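Long-range contacts in 3-hydroxyacyl-CoA dehydrogenase (Brucella suis, PDB 4O5O), which probably catalyses the NAD(H)-dependent interconversion of 3-hydroxyacyl-CoA and 3-ketoacyl-CoA: residues Asp73-Ile78 with Met129-Ala134; Val41-Asn46 with Gln64-Ala69; Gly86-Leu91 with Glu135-Asn140; Ser60-Arg65 with Ile82-Arg87. All coordinates share one frame; numbering follows the deposited sequence.

Interaction 1: residues Asp73-Ile78 with Met129-Ala134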
loop_
_atom_site.group_PDB
_atom_site.type_symbol
_atom_site.label_atom_id
_atom_site.label_comp_id
_atom_site.label_asym_id
_atom_site.label_seq_id
_atom_site.Cartn_x
_atom_site.Cartn_y
_atom_site.Cartn_z
ATOM N N ASP B 73 15.807 -27.613 15.175
ATOM C CA ASP B 73 15.454 -28.243 13.911
ATOM C C ASP B 73 15.913 -27.397 12.751
ATOM O O ASP B 73 16.315 -27.928 11.726
ATOM C CB ASP B 73 13.955 -28.478 13.786
ATOM C CG ASP B 73 13.469 -29.666 14.553
ATOM O OD1 ASP B 73 14.269 -30.370 15.223
ATOM O OD2 ASP B 73 12.243 -29.903 14.441
ATOM N N GLY B 74 15.852 -26.075 12.887
ATOM C CA GLY B 74 16.309 -25.226 11.808
ATOM C C GLY B 74 17.792 -25.437 11.545
ATOM O O GLY B 74 18.210 -25.594 10.390
ATOM N N LYS B 75 18.587 -25.482 12.618
ATOM C CA LYS B 75 20.032 -25.706 12.465
ATOM C C LYS B 75 20.306 -27.082 11.883
ATOM O O LYS B 75 21.218 -27.251 11.057
ATOM C CB LYS B 75 20.762 -25.507 13.788
ATOM C CG LYS B 75 20.732 -24.042 14.214
ATOM C CD LYS B 75 21.194 -23.780 15.646
ATOM C CE LYS B 75 21.113 -22.290 15.949
ATOM N NZ LYS B 75 21.127 -21.928 17.402
ATOM N N ALA B 76 19.533 -28.079 12.318
ATOM C CA ALA B 76 19.724 -29.446 11.789
ATOM C C ALA B 76 19.432 -29.522 10.294
ATOM O O ALA B 76 20.083 -30.271 9.557
ATOM C CB ALA B 76 18.887 -30.464 12.539
ATOM N N ALA B 77 18.464 -28.718 9.852
ATOM C CA ALA B 77 18.054 -28.681 8.449
ATOM C C ALA B 77 19.156 -28.071 7.576
ATOM O O ALA B 77 19.523 -28.608 6.511
ATOM C CB ALA B 77 16.759 -27.896 8.300
ATOM N N ILE B 78 19.728 -26.972 8.050
ATOM C CA ILE B 78 20.848 -26.356 7.340
ATOM C C ILE B 78 21.993 -27.359 7.236
ATOM O O ILE B 78 22.574 -27.548 6.170
ATOM C CB ILE B 78 21.388 -25.131 8.088
ATOM C CG1 ILE B 78 20.330 -24.040 8.235
ATOM C CG2 ILE B 78 22.666 -24.624 7.432
ATOM C CD1 ILE B 78 19.721 -23.537 6.955
ATOM N N MET B 129 13.966 -19.857 9.734
ATOM C CA MET B 129 14.654 -20.452 8.598
ATOM C C MET B 129 15.435 -19.400 7.801
ATOM O O MET B 129 16.515 -19.697 7.298
ATOM C CB MET B 129 13.658 -21.210 7.705
ATOM C CG MET B 129 13.035 -22.424 8.400
ATOM S SD MET B 129 14.188 -23.564 9.150
ATOM C CE MET B 129 15.337 -23.863 7.806
ATOM N N LEU B 130 14.908 -18.171 7.667
ATOM C CA LEU B 130 15.641 -17.176 6.903
ATOM C C LEU B 130 16.954 -16.763 7.568
ATOM O O LEU B 130 17.962 -16.619 6.884
ATOM C CB LEU B 130 14.756 -15.989 6.553
ATOM C CG LEU B 130 14.574 -14.797 7.440
ATOM C CD1 LEU B 130 15.792 -13.866 7.444
ATOM C CD2 LEU B 130 13.361 -14.055 6.922
ATOM N N ARG B 131 16.976 -16.659 8.895
ATOM C CA ARG B 131 18.199 -16.222 9.575
ATOM C C ARG B 131 19.293 -17.286 9.406
ATOM O O ARG B 131 20.474 -16.975 9.159
ATOM C CB ARG B 131 17.927 -15.867 11.041
ATOM C CG ARG B 131 17.754 -17.051 11.973
ATOM C CD ARG B 131 17.193 -16.728 13.351
ATOM N NE ARG B 131 17.070 -18.014 14.039
ATOM C CZ ARG B 131 17.978 -18.586 14.814
ATOM N NH1 ARG B 131 19.030 -17.906 15.250
ATOM N NH2 ARG B 131 17.763 -19.833 15.198
ATOM N N LEU B 132 18.892 -18.547 9.517
ATOM C CA LEU B 132 19.855 -19.641 9.424
ATOM C C LEU B 132 20.310 -19.890 7.964
ATOM O O LEU B 132 21.496 -20.171 7.693
ATOM C CB LEU B 132 19.259 -20.923 10.043
ATOM C CG LEU B 132 18.926 -20.797 11.524
ATOM C CD1 LEU B 132 18.174 -22.043 11.965
ATOM C CD2 LEU B 132 20.185 -20.568 12.376
ATOM N N ALA B 133 19.379 -19.794 7.012
ATOM C CA ALA B 133 19.765 -19.925 5.624
ATOM C C ALA B 133 20.662 -18.782 5.206
ATOM O O ALA B 133 21.627 -18.998 4.459
ATOM C CB ALA B 133 18.569 -19.987 4.714
ATOM N N ALA B 134 20.350 -17.574 5.655
ATOM C CA ALA B 134 21.179 -16.416 5.302
ATOM C C ALA B 134 22.609 -16.583 5.806
ATOM O O ALA B 134 23.573 -16.260 5.104
ATOM C CB ALA B 134 20.587 -15.131 5.868
HETATM O O HOH W 1 21.383 -19.180 16.423
#
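Two helices on one flank of the Rossmann-fold sheet pack here through Gly74 and Leu132, their local axes 9.6 Å apart at closest approach and inclined by 36° with both helices running roughly the same way. The interface is apolar at its centre. Leu132 sends CD1 onto the bare backbone of Gly74, 3.4 Å from Gly74 C, and lays CD2 across the aliphatic part of Lys75. Beside Leu132, Met129 folds back at chi2 and chi3 (both -51°), which turns SD over Gly74 CA at 3.8 Å. One turn further on, Ile78 reaches across with CG1 3.8 Å from Leu132 CB, while its CD1 rests near the backbone of Ala133.

Toward the outside the contact turns polar. Lys75 NZ and Arg131 NH2 lie 4.5 Å apart, a like-charge approach probably offset by Asp71, whose carboxylate forms salt bridges to both; Arg131 NH2 also hydrogen-bonds to Asn128 OD1. A water in the guanidinium plane accepts from Lys75 NZ (2.9 Å) and from Arg131 NH1 (2.9 Å), and Leu132 CD2 lies over one guanidinium face.

Beneath the pair, Met129 and Ile78 touch Leu17 of strand 15-19, and Met129 and Ala133 touch Leu91 of strand 90-93. On helix 112-137, Leu130 and Ala134 face strand 149-154 and also a second subunit, and Arg131 NH1 hydrogen-bonds to His110 O of that second subunit.

Interaction 2: residues Val41-Asn46 with Gln64-Ala69. With EDO (1,2-ethanediol), chain E.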
loop_
_atom_site.group_PDB
_atom_site.type_symbol
_atom_site.label_atom_id
_atom_site.label_comp_id
_atom_site.label_asym_id
_atom_site.label_seq_id
_atom_site.Cartn_x
_atom_site.Cartn_y
_atom_site.Cartn_z
ATOM N N VAL B 41 16.299 -29.835 -0.776
ATOM C CA VAL B 41 16.151 -30.369 0.545
ATOM C C VAL B 41 14.746 -29.969 0.989
ATOM O O VAL B 41 14.470 -28.785 1.238
ATOM C CB VAL B 41 17.250 -29.879 1.506
ATOM C CG1 VAL B 41 17.048 -30.489 2.885
ATOM C CG2 VAL B 41 18.620 -30.275 0.971
ATOM N N LEU B 42 13.870 -30.971 1.037
ATOM C CA LEU B 42 12.489 -30.801 1.478
ATOM C C LEU B 42 12.414 -30.845 2.998
ATOM O O LEU B 42 12.941 -31.771 3.625
ATOM C CB LEU B 42 11.609 -31.926 0.911
ATOM C CG LEU B 42 11.328 -31.945 -0.601
ATOM C CD1 LEU B 42 12.482 -32.538 -1.373
ATOM C CD2 LEU B 42 10.085 -32.799 -0.863
ATOM N N LEU B 43 11.735 -29.852 3.572
ATOM C CA LEU B 43 11.519 -29.741 5.010
ATOM C C LEU B 43 10.014 -29.697 5.276
ATOM O O LEU B 43 9.288 -28.946 4.613
ATOM C CB LEU B 43 12.199 -28.485 5.553
ATOM C CG LEU B 43 13.666 -28.251 5.213
ATOM C CD1 LEU B 43 14.114 -26.956 5.862
ATOM C CD2 LEU B 43 14.523 -29.400 5.700
ATOM N N ASP B 44 9.538 -30.511 6.228
ATOM C CA ASP B 44 8.109 -30.521 6.575
ATOM C C ASP B 44 7.969 -31.199 7.918
ATOM O O ASP B 44 8.828 -32.028 8.291
ATOM C CB ASP B 44 7.283 -31.240 5.482
ATOM C CG ASP B 44 5.819 -30.795 5.426
ATOM O OD1 ASP B 44 5.107 -30.908 6.458
ATOM O OD2 ASP B 44 5.388 -30.312 4.343
ATOM N N VAL B 45 6.922 -30.848 8.669
ATOM C CA VAL B 45 6.583 -31.668 9.853
ATOM C C VAL B 45 5.924 -32.984 9.497
ATOM O O VAL B 45 5.910 -33.908 10.308
ATOM C CB VAL B 45 5.660 -30.987 10.883
ATOM C CG1 VAL B 45 6.463 -30.092 11.779
ATOM C CG2 VAL B 45 4.496 -30.272 10.228
ATOM N N ASN B 46 5.374 -33.070 8.301
ATOM C CA ASN B 46 4.671 -34.283 7.891
ATOM C C ASN B 46 5.683 -35.245 7.273
ATOM O O ASN B 46 6.025 -35.121 6.085
ATOM C CB ASN B 46 3.548 -33.889 6.929
ATOM C CG ASN B 46 2.693 -35.057 6.474
ATOM O OD1 ASN B 46 3.073 -36.241 6.530
ATOM N ND2 ASN B 46 1.512 -34.709 5.970
ATOM N N GLN B 64 14.127 -33.899 5.272
ATOM C CA GLN B 64 14.346 -33.922 6.723
ATOM C C GLN B 64 13.141 -33.362 7.444
ATOM O O GLN B 64 12.739 -32.218 7.217
ATOM C CB GLN B 64 15.577 -33.119 7.137
ATOM C CG GLN B 64 15.787 -33.095 8.658
ATOM C CD GLN B 64 15.896 -34.455 9.354
ATOM O OE1 GLN B 64 15.212 -34.740 10.361
ATOM N NE2 GLN B 64 16.756 -35.275 8.855
ATOM N N ARG B 65 12.603 -34.147 8.364
ATOM C CA ARG B 65 11.462 -33.748 9.144
ATOM C C ARG B 65 11.928 -32.604 10.034
ATOM O O ARG B 65 12.928 -32.739 10.734
ATOM C CB ARG B 65 10.944 -34.939 9.955
ATOM C CG ARG B 65 9.553 -34.767 10.528
ATOM C CD ARG B 65 9.494 -33.934 11.785
ATOM N NE ARG B 65 8.146 -33.952 12.350
ATOM C CZ ARG B 65 7.787 -33.408 13.511
ATOM N NH1 ARG B 65 8.651 -32.735 14.256
ATOM N NH2 ARG B 65 6.518 -33.521 13.912
ATOM N N THR B 66 11.169 -31.497 10.013
ATOM C CA THR B 66 11.621 -30.232 10.594
ATOM C C THR B 66 10.425 -29.446 11.091
ATOM O O THR B 66 9.492 -29.254 10.330
ATOM C CB THR B 66 12.289 -29.380 9.497
ATOM O OG1 THR B 66 13.419 -30.079 8.950
ATOM C CG2 THR B 66 12.802 -28.022 10.034
ATOM N N ASP B 67 10.469 -28.992 12.343
ATOM C CA ASP B 67 9.579 -27.949 12.856
ATOM C C ASP B 67 10.264 -26.611 12.605
ATOM O O ASP B 67 11.296 -26.307 13.235
ATOM C CB ASP B 67 9.342 -28.141 14.350
ATOM C CG ASP B 67 8.491 -27.059 14.958
ATOM O OD1 ASP B 67 8.111 -26.113 14.244
ATOM O OD2 ASP B 67 8.197 -27.146 16.166
ATOM N N VAL B 68 9.770 -25.842 11.632
ATOM C CA VAL B 68 10.427 -24.574 11.271
ATOM C C VAL B 68 10.533 -23.546 12.396
ATOM O O VAL B 68 11.395 -22.665 12.323
ATOM C CB VAL B 68 9.793 -23.883 10.040
ATOM C CG1 VAL B 68 10.060 -24.679 8.782
ATOM C CG2 VAL B 68 8.314 -23.622 10.250
ATOM N N ALA B 69 9.710 -23.679 13.441
ATOM C CA ALA B 69 9.755 -22.734 14.554
ATOM C C ALA B 69 10.814 -23.120 15.590
ATOM O O ALA B 69 11.019 -22.384 16.559
ATOM C CB ALA B 69 8.408 -22.620 15.229
HETATM C C1 EDO E . 4.210 -36.836 10.617
HETATM O O1 EDO E . 5.454 -36.785 11.345
HETATM C C2 EDO E . 3.729 -38.254 10.330
HETATM O O2 EDO E . 3.918 -38.589 8.957
HETATM O O HOH W 2 4.045 -34.512 12.502
#
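Leu42 O accepts from Gln64 N at 2.9 Å, and with a C=O...N angle of 176° this bond is nearly straight on the carbonyl. Two residues on, Asp44 O accepts from Thr66 N at 3.0 Å, but here the donor stands well above the carbonyl plane. Gln64 O, which approaches Leu43 CA in a CA-H...O contact, is taken by the hydroxyl of Thr66, two residues on: Thr66 OG1 donates to Gln64 O at 2.8 Å. The same OG1 lies 3.5 Å from Leu43 CD2, bringing a polar atom, with its proton already committed, against an apolar methyl.

Val45 O gathers three donors. Arg65 NE reaches it at 3.0 Å along a bent path (139° at the hydrogen), a water donates to it, and O1 of a bound 1,2-ethanediol, probably from the crystallisation liquor, does so too. Arg65 bends at chi2 (-80°), which swings its guanidinium back across Val45 and places one face over Val45 CG1. Its NH2 gives a hydrogen bond to that same water.

Asp44 divides its carboxylate: OD1 accepts from Asn46 N at 2.9 Å, closing an Asx turn, and OD2 accepts from Gly22 N, in what is probably the glycine-rich turn of the Rossmann fold. Asn46 OD1 caps Ala49 N at the start of helix 47-57, and Asp67 OD1 closes a second Asx turn with Ala69 N. Strand 39-44, helix 47-57 and strand 61-65 form a right-handed beta-alpha-beta crossover of that fold; an acidic residue at this position is consistent with NAD binding.

Interaction 3: residues Gly86-Leu91 with Glu135-Asn140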
loop_
_atom_site.group_PDB
_atom_site.type_symbol
_atom_site.label_atom_id
_atom_site.label_comp_id
_atom_site.label_asym_id
_atom_site.label_seq_id
_atom_site.Cartn_x
_atom_site.Cartn_y
_atom_site.Cartn_z
ATOM N N GLY B 86 26.411 -29.736 -0.013
ATOM C CA GLY B 86 27.604 -28.908 0.144
ATOM C C GLY B 86 27.355 -27.410 0.273
ATOM O O GLY B 86 28.279 -26.669 0.588
ATOM N N ARG B 87 26.117 -26.954 0.057
ATOM C CA ARG B 87 25.823 -25.515 -0.019
ATOM C C ARG B 87 24.315 -25.343 -0.016
ATOM O O ARG B 87 23.568 -26.300 -0.205
ATOM C CB ARG B 87 26.419 -24.918 -1.314
ATOM C CG ARG B 87 25.822 -25.543 -2.567
ATOM C CD ARG B 87 26.434 -25.084 -3.863
ATOM N NE ARG B 87 26.220 -23.664 -4.073
ATOM C CZ ARG B 87 27.162 -22.730 -4.034
ATOM N NH1 ARG B 87 28.432 -23.053 -3.791
ATOM N NH2 ARG B 87 26.822 -21.450 -4.226
ATOM N N ILE B 88 23.908 -24.101 0.207
ATOM C CA ILE B 88 22.529 -23.653 0.059
ATOM C C ILE B 88 22.526 -22.362 -0.760
ATOM O O ILE B 88 23.238 -21.409 -0.441
ATOM C CB ILE B 88 21.868 -23.340 1.416
ATOM C CG1 ILE B 88 21.764 -24.618 2.256
ATOM C CG2 ILE B 88 20.481 -22.720 1.228
ATOM C CD1 ILE B 88 21.488 -24.377 3.731
ATOM N N ASP B 89 21.696 -22.344 -1.786
ATOM C CA ASP B 89 21.573 -21.219 -2.697
ATOM C C ASP B 89 20.252 -20.476 -2.573
ATOM O O ASP B 89 20.218 -19.259 -2.730
ATOM C CB ASP B 89 21.728 -21.689 -4.147
ATOM C CG ASP B 89 23.118 -22.197 -4.441
ATOM O OD1 ASP B 89 24.043 -21.378 -4.623
ATOM O OD2 ASP B 89 23.295 -23.426 -4.494
ATOM N N VAL B 90 19.162 -21.225 -2.366
ATOM C CA VAL B 90 17.836 -20.628 -2.346
ATOM C C VAL B 90 17.066 -21.206 -1.173
ATOM O O VAL B 90 17.092 -22.426 -0.949
ATOM C CB VAL B 90 17.038 -20.918 -3.646
ATOM C CG1 VAL B 90 15.657 -20.279 -3.563
ATOM C CG2 VAL B 90 17.795 -20.428 -4.877
ATOM N N LEU B 91 16.397 -20.342 -0.411
ATOM C CA LEU B 91 15.406 -20.790 0.588
ATOM C C LEU B 91 14.040 -20.333 0.125
ATOM O O LEU B 91 13.863 -19.162 -0.216
ATOM C CB LEU B 91 15.691 -20.143 1.959
ATOM C CG LEU B 91 14.591 -20.359 3.006
ATOM C CD1 LEU B 91 14.404 -21.811 3.413
ATOM C CD2 LEU B 91 14.840 -19.518 4.240
ATOM N N GLU B 135 22.745 -17.095 7.027
ATOM C CA GLU B 135 24.051 -17.353 7.603
ATOM C C GLU B 135 24.872 -18.303 6.724
ATOM O O GLU B 135 26.067 -18.103 6.500
ATOM C CB GLU B 135 23.847 -17.938 9.003
ATOM C CG GLU B 135 25.174 -18.141 9.743
ATOM C CD GLU B 135 24.996 -18.713 11.135
ATOM O OE1 GLU B 135 24.098 -19.554 11.338
ATOM O OE2 GLU B 135 25.752 -18.296 12.044
ATOM N N ALA B 136 24.225 -19.356 6.240
ATOM C CA ALA B 136 24.894 -20.309 5.347
ATOM C C ALA B 136 25.231 -19.662 3.968
ATOM O O ALA B 136 26.349 -19.779 3.461
ATOM C CB ALA B 136 24.005 -21.534 5.195
ATOM N N MET B 137 24.263 -18.963 3.379
ATOM C CA MET B 137 24.439 -18.340 2.067
ATOM C C MET B 137 25.586 -17.333 2.069
ATOM O O MET B 137 26.286 -17.174 1.065
ATOM C CB MET B 137 23.154 -17.624 1.638
ATOM C CG MET B 137 22.034 -18.559 1.252
ATOM S SD MET B 137 20.506 -17.594 1.134
ATOM C CE MET B 137 19.326 -18.850 0.691
ATOM N N ALA B 138 25.751 -16.643 3.194
ATOM C CA ALA B 138 26.751 -15.589 3.303
ATOM C C ALA B 138 28.166 -16.147 3.080
ATOM O O ALA B 138 29.065 -15.369 2.784
ATOM C CB ALA B 138 26.657 -14.865 4.643
ATOM N N LYS B 139 28.353 -17.465 3.250
ATOM C CA LYS B 139 29.635 -18.137 3.030
ATOM C C LYS B 139 29.908 -18.483 1.577
ATOM O O LYS B 139 31.030 -18.816 1.217
ATOM C CB LYS B 139 29.697 -19.410 3.861
ATOM C CG LYS B 139 29.536 -19.164 5.346
ATOM C CD LYS B 139 29.567 -20.469 6.113
ATOM C CE LYS B 139 29.309 -20.263 7.595
ATOM N NZ LYS B 139 29.328 -21.574 8.300
ATOM N N ASN B 140 28.871 -18.454 0.750
ATOM C CA ASN B 140 29.005 -18.826 -0.660
ATOM C C ASN B 140 29.922 -17.859 -1.394
ATOM O O ASN B 140 29.959 -16.666 -1.103
ATOM C CB ASN B 140 27.645 -18.811 -1.373
ATOM C CG ASN B 140 26.729 -19.918 -0.929
ATOM O OD1 ASN B 140 27.173 -20.962 -0.441
ATOM N ND2 ASN B 140 25.442 -19.719 -1.118
HETATM O O HOH W 3 26.025 -22.508 1.379
#
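Asn140, with CG anti to its carbonyl carbon (chi1 -70°), directs its amide at the backbone of Ile88, and Met137, extended beyond CG, runs its thioether end under the start of strand 90-93. The hydrogen bond from the amide is nearly straight: Asn140 ND2 donates to Ile88 O at 2.9 Å, with that oxygen in the amide plane. Arg148 O is a second acceptor for ND2, so the amide nitrogen ties the turn to two backbone carbonyls. On its other branch, Asn140 OD1 receives a water at 2.6 Å, and this water also accepts from Ile88 N.

The amide lies over one guanidinium face of Arg87, the two planes 18° apart and OD1 offset toward the rim. Asp89 fixes the rotation of the Arg87 guanidinium, which grips it side-on: NE to OD2 at 3.0 Å and NH2 to OD1 at 2.8 Å, both oxygens in the guanidinium plane. Asp89 also pairs with Arg14 in a salt bridge and accepts from Val15 N; serving two arginines, its carboxylate probably offsets their mutual repulsion.

On the buried side Met137 CE lies against the backbone, 3.5 Å from Leu91 N, and packs on Leu91 CB and Ile88 CG2, while Ala136 CB faces Ile88 CD1 at 4.1 Å. A type I turn spans Met137 to Asn140. This is helix-on-sheet packing of a Rossmann fold, where helix 112-137 closes against the entry of central strand 90-93.

Interaction 4: residues Ser60-Arg65 with Ile82-Arg87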
loop_
_atom_site.group_PDB
_atom_site.type_symbol
_atom_site.label_atom_id
_atom_site.label_comp_id
_atom_site.label_asym_id
_atom_site.label_seq_id
_atom_site.Cartn_x
_atom_site.Cartn_y
_atom_site.Cartn_z
ATOM N N SER B 60 18.170 -36.233 -6.726
ATOM C CA SER B 60 18.400 -34.800 -6.514
ATOM C C SER B 60 17.626 -34.220 -5.307
ATOM O O SER B 60 17.778 -33.038 -4.996
ATOM C CB SER B 60 18.090 -34.006 -7.790
ATOM O OG SER B 60 19.042 -34.316 -8.793
ATOM N N ALA B 61 16.842 -35.054 -4.618
ATOM C CA ALA B 61 16.051 -34.622 -3.478
ATOM C C ALA B 61 16.434 -35.360 -2.191
ATOM O O ALA B 61 16.816 -36.537 -2.209
ATOM C CB ALA B 61 14.565 -34.794 -3.757
ATOM N N ARG B 62 16.320 -34.648 -1.069
ATOM C CA ARG B 62 16.393 -35.232 0.268
ATOM C C ARG B 62 15.267 -34.650 1.105
ATOM O O ARG B 62 14.831 -33.532 0.858
ATOM C CB ARG B 62 17.730 -34.889 0.947
ATOM C CG ARG B 62 18.996 -35.295 0.217
ATOM C CD ARG B 62 19.281 -36.795 0.258
ATOM N NE ARG B 62 20.578 -37.055 -0.368
ATOM C CZ ARG B 62 20.786 -37.138 -1.683
ATOM N NH1 ARG B 62 19.782 -37.037 -2.545
ATOM N NH2 ARG B 62 22.014 -37.317 -2.145
ATOM N N PHE B 63 14.813 -35.375 2.112
ATOM C CA PHE B 63 13.855 -34.898 3.089
ATOM C C PHE B 63 14.428 -34.935 4.499
ATOM O O PHE B 63 15.132 -35.878 4.884
ATOM C CB PHE B 63 12.598 -35.787 3.076
ATOM C CG PHE B 63 11.616 -35.461 4.181
ATOM C CD1 PHE B 63 10.946 -34.249 4.189
ATOM C CD2 PHE B 63 11.383 -36.349 5.222
ATOM C CE1 PHE B 63 10.065 -33.913 5.215
ATOM C CE2 PHE B 63 10.490 -36.040 6.248
ATOM C CZ PHE B 63 9.821 -34.812 6.245
ATOM N N GLN B 64 14.127 -33.899 5.272
ATOM C CA GLN B 64 14.346 -33.922 6.723
ATOM C C GLN B 64 13.141 -33.362 7.444
ATOM O O GLN B 64 12.739 -32.218 7.217
ATOM C CB GLN B 64 15.577 -33.119 7.137
ATOM C CG GLN B 64 15.787 -33.095 8.658
ATOM C CD GLN B 64 15.896 -34.455 9.354
ATOM O OE1 GLN B 64 15.212 -34.740 10.361
ATOM N NE2 GLN B 64 16.756 -35.275 8.855
ATOM N N ARG B 65 12.603 -34.147 8.364
ATOM C CA ARG B 65 11.462 -33.748 9.144
ATOM C C ARG B 65 11.928 -32.604 10.034
ATOM O O ARG B 65 12.928 -32.739 10.734
ATOM C CB ARG B 65 10.944 -34.939 9.955
ATOM C CG ARG B 65 9.553 -34.767 10.528
ATOM C CD ARG B 65 9.494 -33.934 11.785
ATOM N NE ARG B 65 8.146 -33.952 12.350
ATOM C CZ ARG B 65 7.787 -33.408 13.511
ATOM N NH1 ARG B 65 8.651 -32.735 14.256
ATOM N NH2 ARG B 65 6.518 -33.521 13.912
ATOM N N ILE B 82 23.850 -29.004 3.840
ATOM C CA ILE B 82 25.283 -28.875 3.619
ATOM C C ILE B 82 25.929 -30.273 3.520
ATOM O O ILE B 82 26.791 -30.499 2.677
ATOM C CB ILE B 82 25.957 -28.038 4.741
ATOM C CG1 ILE B 82 25.422 -26.594 4.775
ATOM C CG2 ILE B 82 27.482 -28.029 4.601
ATOM C CD1 ILE B 82 25.671 -25.786 3.531
ATOM N N GLU B 83 25.516 -31.192 4.389
ATOM C CA GLU B 83 25.980 -32.583 4.336
ATOM C C GLU B 83 25.665 -33.251 3.003
ATOM O O GLU B 83 26.525 -33.897 2.404
ATOM C CB GLU B 83 25.338 -33.382 5.463
ATOM N N ALA B 84 24.441 -33.081 2.517
ATOM C CA ALA B 84 24.041 -33.776 1.296
ATOM C C ALA B 84 24.613 -33.136 0.039
ATOM O O ALA B 84 25.079 -33.835 -0.873
ATOM C CB ALA B 84 22.523 -33.834 1.200
ATOM N N PHE B 85 24.547 -31.808 -0.021
ATOM C CA PHE B 85 24.804 -31.100 -1.260
ATOM C C PHE B 85 25.877 -30.018 -1.205
ATOM O O PHE B 85 26.181 -29.436 -2.234
ATOM C CB PHE B 85 23.502 -30.498 -1.780
ATOM C CG PHE B 85 22.435 -31.527 -2.098
ATOM C CD1 PHE B 85 22.682 -32.570 -3.006
ATOM C CD2 PHE B 85 21.183 -31.438 -1.518
ATOM C CE1 PHE B 85 21.691 -33.500 -3.307
ATOM C CE2 PHE B 85 20.194 -32.349 -1.821
ATOM C CZ PHE B 85 20.448 -33.389 -2.706
ATOM N N GLY B 86 26.411 -29.736 -0.013
ATOM C CA GLY B 86 27.604 -28.908 0.144
ATOM C C GLY B 86 27.355 -27.410 0.273
ATOM O O GLY B 86 28.279 -26.669 0.588
ATOM N N ARG B 87 26.117 -26.954 0.057
ATOM C CA ARG B 87 25.823 -25.515 -0.019
ATOM C C ARG B 87 24.315 -25.343 -0.016
ATOM O O ARG B 87 23.568 -26.300 -0.205
ATOM C CB ARG B 87 26.419 -24.918 -1.314
ATOM C CG ARG B 87 25.822 -25.543 -2.567
ATOM C CD ARG B 87 26.434 -25.084 -3.863
ATOM N NE ARG B 87 26.220 -23.664 -4.073
ATOM C CZ ARG B 87 27.162 -22.730 -4.034
ATOM N NH1 ARG B 87 28.432 -23.053 -3.791
ATOM N NH2 ARG B 87 26.822 -21.450 -4.226
HETATM O O HOH W 4 24.346 -36.773 -0.667
#
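Phe85 places its ring tip against Arg62, CZ lying 3.7 Å from Arg62 NH1, where the last turn of a helix meets the edge strand of the Rossmann-fold sheet in this chain. CZ sits over one face of the guanidinium, displaced toward its rim, but the planes are 56° apart, so the groups are inclined rather than stacked. The aliphatic part of Arg62 takes up the rest: CG lies 3.8 Å from Phe85 CE2 and 3.9 Å from Ala84 CB. The same Phe85 CZ is also 3.5 Å from Ser60 O.

What positions the guanidinium is polar. Its chain bends at chi2 (-74°), folding the head back toward the start of its own strand, where NH1 donates to Ala61 O at 3.0 Å and, just before the strand, to Ala59 O. The ring in turn is backed by strand 39-44 through Lys39 and Val41, and by Val15 of strand 15-19. Beyond Phe85, Gly86 leaves the helix with positive phi (89°) and starts the connection to strand 90-93. On the solvent-side link, a single water accepts from Arg62 NH2 at 2.8 Å and donates to Ala84 O at 3.0 Å.

How the interactions relate
All four contacts lie within the short-chain dehydrogenase range; interactions 1 and 4 use helix 71-85, and interactions 2 and 3 lie beside it on the same sheet. Interaction 2 comes before interaction 1 along the chain, 11 Å away between centres, and the two touch where Ala77 CB packs on Leu43 CD1 (3.7 Å). Interactions 1 and 3 share helix 112-137, have centres 10 Å apart and alternate along the chain; both reach a second subunit. Interactions 2 and 4 share Gln64 and Arg65, whereas 3 and 4 share Gly86 and Arg87. Together they join the parallel sheet, from strand 61-65 to strand 90-93, to two flanking helices, linking core to subunit interface.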